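Side-chain contact in putative oxidoreductase (Bacteroides fragilis NCTC 9343, PDB 3FHL), which is probably an NAD(P)-dependent oxidoreductase of the Gfo/Idh/MocA family, although its substrate is not established: residues C[19-24]-C[309-314]. Residues are numbered along the deposited sequence; the frame is centred on the assembly and turned at random. Where two conformers were deposited one is given.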
loop_
_atom_site.group_PDB
_atom_site.type_symbol
_atom_site.label_atom_id
_atom_site.label_comp_id
_atom_site.label_asym_id
_atom_site.label_seq_id
_atom_site.Cartn_x
_atom_site.Cartn_y
_atom_site.Cartn_z
ATOM N N VAL C 19 21.709 17.104 -17.923
ATOM C CA VAL C 19 21.318 15.708 -17.650
ATOM C C VAL C 19 20.244 15.217 -18.618
ATOM O O VAL C 19 20.411 14.189 -19.267
ATOM C CB VAL C 19 20.883 15.522 -16.146
ATOM C CG1 VAL C 19 20.258 14.158 -15.890
ATOM C CG2 VAL C 19 22.086 15.697 -15.236
ATOM N N PHE C 20 19.157 15.971 -18.738
ATOM C CA PHE C 20 17.965 15.489 -19.442
ATOM C C PHE C 20 17.811 15.942 -20.893
ATOM O O PHE C 20 17.129 15.274 -21.681
ATOM C CB PHE C 20 16.703 15.891 -18.660
ATOM C CG PHE C 20 16.604 15.248 -17.301
ATOM C CD1 PHE C 20 16.387 13.874 -17.183
ATOM C CD2 PHE C 20 16.745 16.007 -16.148
ATOM C CE1 PHE C 20 16.310 13.267 -15.932
ATOM C CE2 PHE C 20 16.665 15.415 -14.894
ATOM C CZ PHE C 20 16.446 14.039 -14.787
ATOM N N HIS C 21 18.414 17.077 -21.240
ATOM C CA HIS C 21 18.121 17.711 -22.520
ATOM C C HIS C 21 19.274 17.708 -23.514
ATOM O O HIS C 21 19.185 17.056 -24.547
ATOM C CB HIS C 21 17.590 19.120 -22.289
ATOM C CG HIS C 21 16.370 19.143 -21.434
ATOM N ND1 HIS C 21 15.202 18.506 -21.795
ATOM C CD2 HIS C 21 16.145 19.689 -20.220
ATOM C CE1 HIS C 21 14.300 18.680 -20.845
ATOM N NE2 HIS C 21 14.849 19.391 -19.877
ATOM N N ALA C 22 20.347 18.426 -23.195
ATOM C CA ALA C 22 21.544 18.454 -24.063
ATOM C C ALA C 22 22.096 17.094 -24.534
ATOM O O ALA C 22 22.413 16.965 -25.713
ATOM C CB ALA C 22 22.642 19.328 -23.462
ATOM N N PRO C 23 22.202 16.073 -23.641
ATOM C CA PRO C 23 22.670 14.777 -24.145
ATOM C C PRO C 23 21.809 14.142 -25.245
ATOM O O PRO C 23 22.347 13.421 -26.081
ATOM C CB PRO C 23 22.651 13.893 -22.886
ATOM C CG PRO C 23 22.854 14.833 -21.801
ATOM C CD PRO C 23 22.009 16.002 -22.178
ATOM N N PHE C 24 20.503 14.423 -25.242
ATOM C CA PHE C 24 19.564 13.851 -26.217
ATOM C C PHE C 24 19.316 14.716 -27.460
ATOM O O PHE C 24 19.259 14.194 -28.573
ATOM C CB PHE C 24 18.249 13.469 -25.532
ATOM C CG PHE C 24 18.425 12.399 -24.499
ATOM C CD1 PHE C 24 18.625 11.074 -24.888
ATOM C CD2 PHE C 24 18.486 12.722 -23.147
ATOM C CE1 PHE C 24 18.815 10.070 -23.938
ATOM C CE2 PHE C 24 18.685 11.727 -22.185
ATOM C CZ PHE C 24 18.860 10.399 -22.586
ATOM N N GLY C 309 13.378 9.131 -26.110
ATOM C CA GLY C 309 12.052 8.960 -26.713
ATOM C C GLY C 309 11.193 10.200 -26.656
ATOM O O GLY C 309 10.276 10.363 -27.480
ATOM N N PHE C 310 11.468 11.073 -25.687
ATOM C CA PHE C 310 10.746 12.334 -25.565
ATOM C C PHE C 310 10.979 13.202 -26.813
ATOM O O PHE C 310 10.028 13.733 -27.397
ATOM C CB PHE C 310 11.170 13.103 -24.311
ATOM C CG PHE C 310 10.561 14.470 -24.216
ATOM C CD1 PHE C 310 9.245 14.627 -23.787
ATOM C CD2 PHE C 310 11.287 15.604 -24.590
ATOM C CE1 PHE C 310 8.669 15.885 -23.699
ATOM C CE2 PHE C 310 10.708 16.875 -24.509
ATOM C CZ PHE C 310 9.400 17.011 -24.066
ATOM N N TYR C 311 12.248 13.320 -27.188
ATOM C CA TYR C 311 12.688 14.092 -28.352
ATOM C C TYR C 311 12.350 13.405 -29.661
ATOM O O TYR C 311 11.911 14.060 -30.604
ATOM C CB TYR C 311 14.174 14.453 -28.217
ATOM C CG TYR C 311 14.345 15.562 -27.208
ATOM C CD1 TYR C 311 13.916 16.855 -27.512
ATOM C CD2 TYR C 311 14.879 15.320 -25.935
ATOM C CE1 TYR C 311 14.028 17.888 -26.598
ATOM C CE2 TYR C 311 14.988 16.349 -25.001
ATOM C CZ TYR C 311 14.567 17.635 -25.352
ATOM O OH TYR C 311 14.656 18.677 -24.466
ATOM N N GLN C 312 12.468 12.077 -29.701
ATOM C CA GLN C 312 12.067 11.340 -30.882
ATOM C C GLN C 312 10.582 11.573 -31.163
ATOM O O GLN C 312 10.191 11.779 -32.317
ATOM C CB GLN C 312 12.386 9.844 -30.759
ATOM C CG GLN C 312 12.060 9.003 -32.020
ATOM C CD GLN C 312 12.920 9.358 -33.247
ATOM O OE1 GLN C 312 13.931 10.059 -33.143
ATOM N NE2 GLN C 312 12.507 8.869 -34.418
ATOM N N ASN C 313 9.767 11.588 -30.109
ATOM C CA ASN C 313 8.353 11.895 -30.272
ATOM C C ASN C 313 8.092 13.309 -30.791
ATOM O O ASN C 313 7.205 13.508 -31.622
ATOM C CB ASN C 313 7.570 11.657 -28.979
ATOM C CG ASN C 313 6.110 12.062 -29.110
ATOM O OD1 ASN C 313 5.654 12.983 -28.443
ATOM N ND2 ASN C 313 5.385 11.397 -30.010
ATOM N N ILE C 314 8.856 14.280 -30.290
ATOM C CA ILE C 314 8.728 15.663 -30.740
ATOM C C ILE C 314 9.028 15.765 -32.235
ATOM O O ILE C 314 8.281 16.422 -32.986
ATOM C CB ILE C 314 9.618 16.605 -29.914
ATOM C CG1 ILE C 314 9.000 16.796 -28.537
ATOM C CG2 ILE C 314 9.819 17.977 -30.610
ATOM C CD1 ILE C 314 9.765 17.721 -27.694
#
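Tyr311 and His21 both carry CG anti to their own carbonyl carbon (chi1 -75° and -58°), which lets the phenol reach the imidazole, the two side chains crossing at roughly a right angle. Their meeting point is a hydrogen bond of 2.7 Å between Tyr311 OH and His21 ND1, in which either partner could be the donor and ND1 lies at the edge of the phenol ring, near its plane. Tyrosine suits the place because its side chain, meeting that of His21, bridges helix axes 10.5 Å apart at their closest and still ends in a hydroxyl. Histidine suits the other side by offering two ring nitrogens: while ND1 takes the tyrosine, NE2 is hydrogen-bonded to Glu95, so the buried imidazole is gripped at both nitrogens, which should restrain rotation of its ring. In the fold, His21 belongs to helix 15-27, which follows the first strand of the Rossmann domain, whereas Tyr311 sits on helix 309-320, far along the sequence but packed against that same domain, its side chain touching Val70 of the parallel sheet. Nearer the root of the phenol, the Phe24 CB methylene lies 3.9 Å from Tyr311 CD2; the Phe24 ring turns instead to Leu265 and Pro271, where a large apolar side chain suits a buried position. Phe310, whose apolar ring suits covering a buried face, lays CD2 over the centre of the tyrosine ring, 3.7 Å above its plane.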